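Local coordinates for putative (Helicobacter pylori, PDB 4O8S), which probably transfers nucleotides, being a member of the nucleotidyltransferase superfamily related to AbiEii toxins of type IV toxin-antitoxin systems, at residues L2-Q5 and A6-E10; L215-K218 and K219-Q223; A194-N197 and Q198-L202. One frame throughout, in Å; residues are numbered along the deposited sequence.

Contact 1 (L2-Q5 and A6-E10)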
ATOM      1  N   LEU A   2     -14.615  -5.235  12.335  1.00 75.91           N
ATOM      2  CA  LEU A   2     -14.439  -5.156  10.875  1.00 70.75           C
ATOM      3  C   LEU A   2     -15.641  -5.949  10.348  1.00 66.09           C
ATOM      4  O   LEU A   2     -15.951  -7.020  10.885  1.00 64.03           O
ATOM      5  CB  LEU A   2     -13.137  -5.837  10.438  1.00 68.33           C
ATOM      6  CG  LEU A   2     -12.522  -5.591   9.052  1.00 60.56           C
ATOM      7  CD1 LEU A   2     -12.173  -4.132   8.840  1.00 59.89           C
ATOM      8  CD2 LEU A   2     -11.279  -6.446   8.862  1.00 53.81           C
ATOM      9  N   SER A   3     -16.340  -5.440   9.335  1.00 55.12           N
ATOM     10  CA  SER A   3     -17.574  -6.104   8.886  1.00 55.74           C
ATOM     11  C   SER A   3     -17.356  -7.551   8.402  1.00 53.21           C
ATOM     12  O   SER A   3     -16.225  -7.959   8.118  1.00 50.49           O
ATOM     13  CB  SER A   3     -18.325  -5.260   7.840  1.00 53.82           C
ATOM     14  OG  SER A   3     -17.766  -5.388   6.542  1.00 54.17           O
ATOM     15  N   GLU A   4     -18.430  -8.335   8.353  1.00 58.43           N
ATOM     16  CA  GLU A   4     -18.331  -9.733   7.921  1.00 60.50           C
ATOM     17  C   GLU A   4     -17.952  -9.801   6.442  1.00 56.49           C
ATOM     18  O   GLU A   4     -17.211 -10.690   6.003  1.00 51.74           O
ATOM     19  CB  GLU A   4     -19.653 -10.465   8.175  1.00 63.73           C
ATOM     20  CG  GLU A   4     -19.668 -11.943   7.768  1.00 68.58           C
ATOM     21  CD  GLU A   4     -20.670 -12.776   8.574  1.00 75.71           C
ATOM     22  OE1 GLU A   4     -20.801 -12.542   9.797  1.00 76.63           O
ATOM     23  OE2 GLU A   4     -21.323 -13.671   7.989  1.00 76.03           O
ATOM     24  N   GLN A   5     -18.472  -8.843   5.684  1.00 58.36           N
ATOM     25  CA  GLN A   5     -18.132  -8.690   4.281  1.00 57.86           C
ATOM     26  C   GLN A   5     -16.625  -8.415   4.139  1.00 55.04           C
ATOM     27  O   GLN A   5     -15.942  -9.040   3.328  1.00 48.35           O
ATOM     28  CB  GLN A   5     -18.962  -7.550   3.685  1.00 59.84           C
ATOM     29  CG  GLN A   5     -18.548  -7.121   2.283  1.00 64.57           C
ATOM     30  CD  GLN A   5     -19.270  -5.862   1.814  1.00 72.82           C
ATOM     31  OE1 GLN A   5     -20.405  -5.589   2.219  1.00 79.26           O
ATOM     32  NE2 GLN A   5     -18.610  -5.086   0.956  1.00 72.53           N
ATOM     33  N   ALA A   6     -16.112  -7.489   4.945  1.00 38.79           N
ATOM     34  CA  ALA A   6     -14.685  -7.184   4.947  1.00 39.60           C
ATOM     35  C   ALA A   6     -13.859  -8.406   5.361  1.00 39.95           C
ATOM     36  O   ALA A   6     -12.794  -8.672   4.779  1.00 33.22           O
ATOM     37  CB  ALA A   6     -14.396  -5.997   5.866  1.00 40.71           C
ATOM     38  N   LEU A   7     -14.348  -9.146   6.359  1.00 46.14           N
ATOM     39  CA  LEU A   7     -13.644 -10.333   6.860  1.00 44.51           C
ATOM     40  C   LEU A   7     -13.464 -11.402   5.785  1.00 44.01           C
ATOM     41  O   LEU A   7     -12.403 -12.022   5.679  1.00 43.14           O
ATOM     42  CB  LEU A   7     -14.384 -10.951   8.054  1.00 50.16           C
ATOM     43  CG  LEU A   7     -14.339 -10.269   9.428  1.00 59.37           C
ATOM     44  CD1 LEU A   7     -14.975 -11.180  10.482  1.00 60.35           C
ATOM     45  CD2 LEU A   7     -12.912  -9.898   9.830  1.00 51.71           C
ATOM     46  N   ASN A   8     -14.506 -11.653   5.003  1.00 40.54           N
ATOM     47  CA  ASN A   8     -14.372 -12.635   3.937  1.00 39.94           C
ATOM     48  C   ASN A   8     -13.447 -12.120   2.837  1.00 36.29           C
ATOM     49  O   ASN A   8     -12.665 -12.885   2.271  1.00 38.67           O
ATOM     50  CB  ASN A   8     -15.741 -13.043   3.402  1.00 44.64           C
ATOM     51  CG  ASN A   8     -16.449 -14.001   4.341  1.00 48.25           C
ATOM     52  OD1 ASN A   8     -15.835 -14.938   4.853  1.00 48.35           O
ATOM     53  ND2 ASN A   8     -17.726 -13.751   4.601  1.00 50.54           N
ATOM     54  N   HIS A   9     -13.512 -10.818   2.571  1.00 36.53           N
ATOM     55  CA  HIS A   9     -12.611 -10.184   1.613  1.00 38.60           C
ATOM     56  C   HIS A   9     -11.145 -10.359   2.031  1.00 37.77           C
ATOM     57  O   HIS A   9     -10.302 -10.776   1.226  1.00 34.93           O
ATOM     58  CB  HIS A   9     -12.945  -8.701   1.480  1.00 37.20           C
ATOM     59  CG  HIS A   9     -12.313  -8.041   0.291  1.00 36.90           C
ATOM     60  ND1 HIS A   9     -12.707  -8.312  -1.006  1.00 36.59           N
ATOM     61  CD2 HIS A   9     -11.335  -7.109   0.200  1.00 37.70           C
ATOM     62  CE1 HIS A   9     -11.990  -7.581  -1.840  1.00 36.49           C
ATOM     63  NE2 HIS A   9     -11.148  -6.842  -1.139  1.00 36.62           N
ATOM     64  N   GLU A  10     -10.837 -10.043   3.288  1.00 36.55           N
ATOM     65  CA  GLU A  10      -9.469 -10.215   3.789  1.00 34.37           C
ATOM     66  C   GLU A  10      -9.015 -11.664   3.682  1.00 33.26           C
ATOM     67  O   GLU A  10      -7.865 -11.952   3.339  1.00 33.27           O
ATOM     68  CB  GLU A  10      -9.349  -9.742   5.246  1.00 36.72           C
ATOM     69  CG  GLU A  10      -7.917  -9.905   5.795  1.00 42.81           C
ATOM     70  CD  GLU A  10      -7.679  -9.271   7.166  1.00 45.48           C
ATOM     71  OE1 GLU A  10      -8.563  -8.547   7.680  1.00 48.24           O
ATOM     72  OE2 GLU A  10      -6.577  -9.494   7.725  1.00 53.03           O
TER
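Ser3 turns its hydroxyl back onto the first turn of helix 4-19 and meets Ala6: this is an N-cap, with Ala6 N donating to Ser3 OG at 3.1 Å. The bond is fairly straight, 161° at the hydrogen. It depends on chi1 of 80°, which sets OG between the backbone N and the carbonyl carbon, from where it faces Ala6 N. The same residue's carbonyl takes part too, since Leu7 N donates to Ser3 O at 2.8 Å, and the regular ladder follows with Asn8 N on Glu4 O and His9 N on Gln5 O. Leu2 folds its side chain back along the helix: its CG rests 3.7 Å from Ala6 CB, and Phe42, from a loop, packs on both residues. The polar ends nearby are held from outside the turn. Asn8 ND2 donates to Asp93, and the His9 ring is fixed at both nitrogens, ND1 by the Tyr89 hydroxyl and NE2 by the Glu44 carbonyl. Glu10 pairs with Arg14 through OE2 and with Tyr34 through OE1. The CD2 branch of Leu2 touches two residues, lying 3.9 Å from Leu7 CD2 and 3.6 Å from Glu10 OE1.

Contact 2 (L215-K218 and K219-Q223)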
ATOM      1  N   LEU A 215      10.861  16.711  12.099  1.00 41.09           N
ATOM      2  CA  LEU A 215      11.685  16.018  13.087  1.00 44.54           C
ATOM      3  C   LEU A 215      12.555  14.958  12.447  1.00 44.46           C
ATOM      4  O   LEU A 215      13.764  14.892  12.707  1.00 44.50           O
ATOM      5  CB  LEU A 215      10.818  15.343  14.151  1.00 41.24           C
ATOM      6  CG  LEU A 215      10.627  16.078  15.479  1.00 50.53           C
ATOM      7  CD1 LEU A 215       9.747  17.279  15.264  1.00 47.56           C
ATOM      8  CD2 LEU A 215      10.028  15.159  16.537  1.00 50.97           C
ATOM      9  N   ILE A 216      11.922  14.109  11.637  1.00 39.03           N
ATOM     10  CA  ILE A 216      12.623  13.013  10.970  1.00 40.18           C
ATOM     11  C   ILE A 216      13.752  13.588  10.118  1.00 39.45           C
ATOM     12  O   ILE A 216      14.895  13.148  10.207  1.00 40.98           O
ATOM     13  CB  ILE A 216      11.640  12.165  10.115  1.00 40.35           C
ATOM     14  CG1 ILE A 216      10.641  11.455  11.039  1.00 37.28           C
ATOM     15  CG2 ILE A 216      12.394  11.146   9.251  1.00 36.73           C
ATOM     16  CD1 ILE A 216       9.379  10.932  10.347  1.00 33.47           C
ATOM     17  N   HIS A 217      13.434  14.594   9.316  1.00 46.11           N
ATOM     18  CA  HIS A 217      14.446  15.224   8.494  1.00 51.03           C
ATOM     19  C   HIS A 217      15.570  15.847   9.342  1.00 54.25           C
ATOM     20  O   HIS A 217      16.741  15.787   8.973  1.00 54.42           O
ATOM     21  CB  HIS A 217      13.807  16.273   7.589  1.00 52.48           C
ATOM     22  CG  HIS A 217      14.779  16.916   6.651  1.00 59.15           C
ATOM     23  ND1 HIS A 217      15.223  18.211   6.817  1.00 60.37           N
ATOM     24  CD2 HIS A 217      15.406  16.437   5.550  1.00 59.22           C
ATOM     25  CE1 HIS A 217      16.075  18.504   5.850  1.00 63.51           C
ATOM     26  NE2 HIS A 217      16.207  17.446   5.069  1.00 62.80           N
ATOM     27  N   LYS A 218      15.206  16.419  10.485  1.00 53.83           N
ATOM     28  CA  LYS A 218      16.163  17.073  11.374  1.00 53.54           C
ATOM     29  C   LYS A 218      17.110  16.065  11.992  1.00 53.84           C
ATOM     30  O   LYS A 218      18.329  16.257  11.981  1.00 56.05           O
ATOM     31  CB  LYS A 218      15.423  17.838  12.480  1.00 56.96           C
ATOM     32  CG  LYS A 218      16.321  18.538  13.505  1.00 61.86           C
ATOM     33  CD  LYS A 218      15.465  19.299  14.531  1.00 67.01           C
ATOM     34  CE  LYS A 218      16.311  20.003  15.597  1.00 74.87           C
ATOM     35  NZ  LYS A 218      15.479  20.720  16.623  1.00 71.31           N
ATOM     36  N   LYS A 219      16.549  15.000  12.552  1.00 39.76           N
ATOM     37  CA  LYS A 219      17.360  13.926  13.105  1.00 44.57           C
ATOM     38  C   LYS A 219      18.388  13.406  12.089  1.00 50.47           C
ATOM     39  O   LYS A 219      19.563  13.223  12.429  1.00 49.15           O
ATOM     40  CB  LYS A 219      16.482  12.770  13.585  1.00 46.13           C
ATOM     41  CG  LYS A 219      17.291  11.558  14.027  1.00 52.96           C
ATOM     42  CD  LYS A 219      16.428  10.302  14.198  1.00 60.63           C
ATOM     43  CE  LYS A 219      15.598  10.344  15.482  1.00 63.85           C
ATOM     44  NZ  LYS A 219      15.491   8.999  16.153  1.00 63.36           N
ATOM     45  N   LEU A 220      17.936  13.177  10.853  1.00 43.98           N
ATOM     46  CA  LEU A 220      18.778  12.613   9.794  1.00 44.94           C
ATOM     47  C   LEU A 220      19.930  13.554   9.436  1.00 49.16           C
ATOM     48  O   LEU A 220      21.043  13.106   9.154  1.00 49.22           O
ATOM     49  CB  LEU A 220      17.937  12.293   8.544  1.00 40.45           C
ATOM     50  CG  LEU A 220      16.976  11.094   8.677  1.00 39.00           C
ATOM     51  CD1 LEU A 220      15.954  11.011   7.525  1.00 35.22           C
ATOM     52  CD2 LEU A 220      17.763   9.804   8.786  1.00 39.48           C
ATOM     53  N   GLU A 221      19.653  14.858   9.442  1.00 57.19           N
ATOM     54  CA  GLU A 221      20.688  15.871   9.252  1.00 61.83           C
ATOM     55  C   GLU A 221      21.716  15.843  10.384  1.00 63.61           C
ATOM     56  O   GLU A 221      22.917  15.737  10.131  1.00 64.33           O
ATOM     57  CB  GLU A 221      20.060  17.258   9.173  1.00 60.18           C
ATOM     58  CG  GLU A 221      19.325  17.538   7.887  1.00 61.59           C
ATOM     59  CD  GLU A 221      20.178  18.305   6.902  1.00 72.09           C
ATOM     60  OE1 GLU A 221      20.035  19.547   6.838  1.00 73.16           O
ATOM     61  OE2 GLU A 221      20.992  17.665   6.196  1.00 74.75           O
ATOM     62  N   LYS A 222      21.239  15.951  11.624  1.00 67.85           N
ATOM     63  CA  LYS A 222      22.104  15.863  12.801  1.00 73.21           C
ATOM     64  C   LYS A 222      22.949  14.587  12.786  1.00 75.72           C
ATOM     65  O   LYS A 222      24.137  14.618  13.109  1.00 77.61           O
ATOM     66  CB  LYS A 222      21.284  15.953  14.100  1.00 72.52           C
ATOM     67  CG  LYS A 222      21.941  15.260  15.298  1.00 77.85           C
ATOM     68  CD  LYS A 222      21.369  15.731  16.634  1.00 84.05           C
ATOM     69  CE  LYS A 222      19.901  15.340  16.806  1.00 89.51           C
ATOM     70  NZ  LYS A 222      19.683  13.858  16.798  1.00 83.15           N
ATOM     71  N   GLN A 223      22.332  13.472  12.403  1.00 75.34           N
ATOM     72  CA  GLN A 223      23.049  12.210  12.240  1.00 77.22           C
ATOM     73  C   GLN A 223      24.168  12.333  11.210  1.00 77.81           C
ATOM     74  O   GLN A 223      25.282  11.860  11.435  1.00 80.32           O
ATOM     75  CB  GLN A 223      22.090  11.101  11.813  1.00 74.52           C
ATOM     76  CG  GLN A 223      21.287  10.489  12.948  1.00 77.14           C
ATOM     77  CD  GLN A 223      20.391   9.368  12.462  1.00 79.07           C
ATOM     78  OE1 GLN A 223      20.573   8.851  11.356  1.00 80.93           O
ATOM     79  NE2 GLN A 223      19.411   8.988  13.281  1.00 78.49           N
TER
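His217 and Glu221, one turn apart on helix 202-231, run alongside each other and point the same way. Glu221 lays its CG over one face of the imidazole, 4.2 Å from the centroid of the His217 ring and displaced toward the rim, a CH-pi contact. With chi1 at -73°, Glu221 CG lies beside its own backbone N, and from there it reaches back toward the ring; the chain bends at chi2, and the carboxylate plane ends up 27° from that of the imidazole. The ionisable ends do not touch, His217 NE2 and Glu221 OE1 being 4.7 Å apart, though the carboxylate may still stabilise a protonated ring. Ile216 and Leu220 form a second side-by-side pair on another side of the helix, with Ile216 CG2 4.0 Å from Leu220 CD1. The backbone carries the usual i to i+4 ladder; its straightest rung is Lys219 N to Leu215 O at 2.8 Å, and Lys222 N to Lys218 O is almost as straight. The apolar pair faces helix 166-176: Ile216 and Leu220 both pack on Ala169, Leu220 also reaches Leu166, and His217 touches Lys173. Ile216 further meets Glu161 and Phe164 in the loop between helices 147-159 and 166-176.

Contact 3 (A194-N197 and Q198-L202)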
ATOM      1  N   ALA A 194     -15.269   5.832   2.424  1.00 46.42           N
ATOM      2  CA  ALA A 194     -15.791   4.993   3.508  1.00 47.56           C
ATOM      3  C   ALA A 194     -14.712   4.222   4.274  1.00 46.82           C
ATOM      4  O   ALA A 194     -14.978   3.686   5.353  1.00 45.66           O
ATOM      5  CB  ALA A 194     -16.841   4.024   2.977  1.00 50.22           C
ATOM      6  N   LEU A 195     -13.506   4.149   3.714  1.00 47.48           N
ATOM      7  CA  LEU A 195     -12.390   3.514   4.418  1.00 45.51           C
ATOM      8  C   LEU A 195     -11.724   4.488   5.406  1.00 43.94           C
ATOM      9  O   LEU A 195     -10.917   4.080   6.254  1.00 46.39           O
ATOM     10  CB  LEU A 195     -11.372   2.935   3.420  1.00 41.90           C
ATOM     11  CG  LEU A 195     -11.899   1.845   2.462  1.00 45.76           C
ATOM     12  CD1 LEU A 195     -10.767   1.108   1.750  1.00 43.31           C
ATOM     13  CD2 LEU A 195     -12.789   0.852   3.187  1.00 45.54           C
ATOM     14  N   LEU A 196     -12.088   5.768   5.312  1.00 38.58           N
ATOM     15  CA  LEU A 196     -11.454   6.824   6.102  1.00 40.13           C
ATOM     16  C   LEU A 196     -12.417   7.658   6.937  1.00 41.63           C
ATOM     17  O   LEU A 196     -12.059   8.114   8.032  1.00 38.83           O
ATOM     18  CB  LEU A 196     -10.692   7.782   5.183  1.00 39.70           C
ATOM     19  CG  LEU A 196      -9.605   7.227   4.264  1.00 39.98           C
ATOM     20  CD1 LEU A 196      -9.106   8.316   3.328  1.00 34.56           C
ATOM     21  CD2 LEU A 196      -8.455   6.633   5.081  1.00 37.27           C
ATOM     22  N   ASN A 197     -13.619   7.882   6.413  1.00 48.93           N
ATOM     23  CA  ASN A 197     -14.506   8.907   6.969  1.00 50.22           C
ATOM     24  C   ASN A 197     -14.917   8.709   8.428  1.00 52.11           C
ATOM     25  O   ASN A 197     -15.277   9.675   9.101  1.00 54.92           O
ATOM     26  CB  ASN A 197     -15.729   9.174   6.059  1.00 50.00           C
ATOM     27  CG  ASN A 197     -16.547   7.923   5.764  1.00 52.63           C
ATOM     28  OD1 ASN A 197     -16.548   6.963   6.538  1.00 55.40           O
ATOM     29  ND2 ASN A 197     -17.261   7.933   4.634  1.00 51.81           N
ATOM     30  N   GLN A 198     -14.851   7.475   8.921  1.00 51.66           N
ATOM     31  CA  GLN A 198     -15.197   7.208  10.317  1.00 52.40           C
ATOM     32  C   GLN A 198     -13.980   7.136  11.247  1.00 54.17           C
ATOM     33  O   GLN A 198     -14.140   7.058  12.465  1.00 55.30           O
ATOM     34  CB  GLN A 198     -16.011   5.916  10.438  1.00 56.66           C
ATOM     35  CG  GLN A 198     -17.354   5.949   9.715  1.00 59.47           C
ATOM     36  CD  GLN A 198     -18.192   7.156  10.111  1.00 66.33           C
ATOM     37  OE1 GLN A 198     -18.347   8.106   9.333  1.00 66.56           O
ATOM     38  NE2 GLN A 198     -18.734   7.129  11.334  1.00 66.64           N
ATOM     39  N   ILE A 199     -12.767   7.167  10.694  1.00 41.20           N
ATOM     40  CA  ILE A 199     -11.578   6.980  11.534  1.00 41.31           C
ATOM     41  C   ILE A 199     -10.523   8.092  11.465  1.00 43.91           C
ATOM     42  O   ILE A 199      -9.631   8.172  12.311  1.00 44.43           O
ATOM     43  CB  ILE A 199     -10.883   5.629  11.236  1.00 40.02           C
ATOM     44  CG1 ILE A 199     -10.453   5.559   9.766  1.00 39.62           C
ATOM     45  CG2 ILE A 199     -11.799   4.473  11.584  1.00 42.84           C
ATOM     46  CD1 ILE A 199      -9.552   4.366   9.443  1.00 41.44           C
HETATM   47  N   MSE A 200     -10.618   8.949  10.462  1.00 40.78           N
HETATM   48  CA  MSE A 200      -9.552   9.894  10.232  1.00 40.40           C
HETATM   49  C   MSE A 200      -9.936  11.314  10.650  1.00 43.09           C
HETATM   50  O   MSE A 200     -11.011  11.809  10.286  1.00 40.63           O
HETATM   51  CB  MSE A 200      -9.131   9.844   8.768  1.00 35.27           C
HETATM   52  CG  MSE A 200      -7.899  10.662   8.479  1.00 39.96           C
HETATM   53 SE   MSE A 200      -7.603  10.707   6.525  1.00 42.18          SE
HETATM   54  CE  MSE A 200      -5.774  11.354   6.553  1.00 37.65           C
ATOM     55  N   ASP A 201      -9.075  11.940  11.448  1.00 43.26           N
ATOM     56  CA  ASP A 201      -9.191  13.362  11.755  1.00 43.67           C
ATOM     57  C   ASP A 201      -8.202  14.026  10.808  1.00 44.75           C
ATOM     58  O   ASP A 201      -6.986  14.031  11.071  1.00 44.07           O
ATOM     59  CB  ASP A 201      -8.819  13.634  13.220  1.00 47.12           C
ATOM     60  CG  ASP A 201      -8.953  15.110  13.612  1.00 53.49           C
ATOM     61  OD1 ASP A 201      -8.648  16.011  12.789  1.00 47.72           O
ATOM     62  OD2 ASP A 201      -9.355  15.366  14.772  1.00 57.06           O
ATOM     63  N   LEU A 202      -8.722  14.565   9.705  1.00 41.94           N
ATOM     64  CA  LEU A 202      -7.883  15.106   8.642  1.00 42.48           C
ATOM     65  C   LEU A 202      -6.986  16.245   9.126  1.00 45.25           C
ATOM     66  O   LEU A 202      -5.781  16.270   8.820  1.00 42.51           O
ATOM     67  CB  LEU A 202      -8.735  15.561   7.453  1.00 42.00           C
ATOM     68  CG  LEU A 202      -7.942  16.298   6.367  1.00 43.87           C
ATOM     69  CD1 LEU A 202      -6.781  15.461   5.890  1.00 40.65           C
ATOM     70  CD2 LEU A 202      -8.828  16.663   5.187  1.00 46.53           C
TER
HETATM   71  O   HOH W   1     -13.895   4.966   7.853  1.00 43.07           O
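Leu196 O is gripped by two backbone amides, Ile199 N and Met200 N, each at 2.9 Å from it. They come from different directions: Met200 N approaches nearly along the C=O axis, whereas Ile199 N stands above the carbonyl plane, 50° out of it, yet makes the straighter bond at the hydrogen. A water donates to Ala194 O at 3.0 Å and accepts from Gln198 N at 2.9 Å, bridging two backbone groups that do not bond directly. Residues 196-199 form a type I beta turn, closed by the Ile199 N to Leu196 O bond, and Met200 N adds an i to i+4 turn on the same carbonyl, in the loop that joins helix 179-192 to the long C-terminal helix 202-231. Asp201, at the end of this loop, is the N-cap of that helix, with OD1 accepting from Glu204 N. Asn197 OD1 sits 3.4 Å from Gln198 CG, and the two side-chain amides are turned 74° apart; Asn197 ND2 reaches back to the carbonyl of Lys191. Ile199 has CG1 between its backbone N and carbonyl carbon (chi1 59°), which carries CD1 to 3.5 Å from Leu195 O. Inward, Leu196 packs on Ala147 and Phe151 of helix 147-159, while the extended selenomethionine Met200 runs to Val190 and passes its SE 4.3 Å from Leu196 CD1.

Contacts 1 and 3 both concern the start of a helix: residues 2-10 open helix 4-19, and residues 194-202 lead into helix 202-231, on which contact 2 lies further along. Contacts 1 and 3 are neighbours in space although far apart in sequence, with centres about 18 Å apart and nearest atoms about 8 Å apart. Glu44 links their surroundings, since its carbonyl accepts from His9 and Leu195 also packs on it. Contact 2 is remote, its centre about 40 Å from that of contact 1 on the opposite side of the chain's centre. From contact 3 its centre is about 30 Å away, and the nearest atoms of the two are about 16 Å apart.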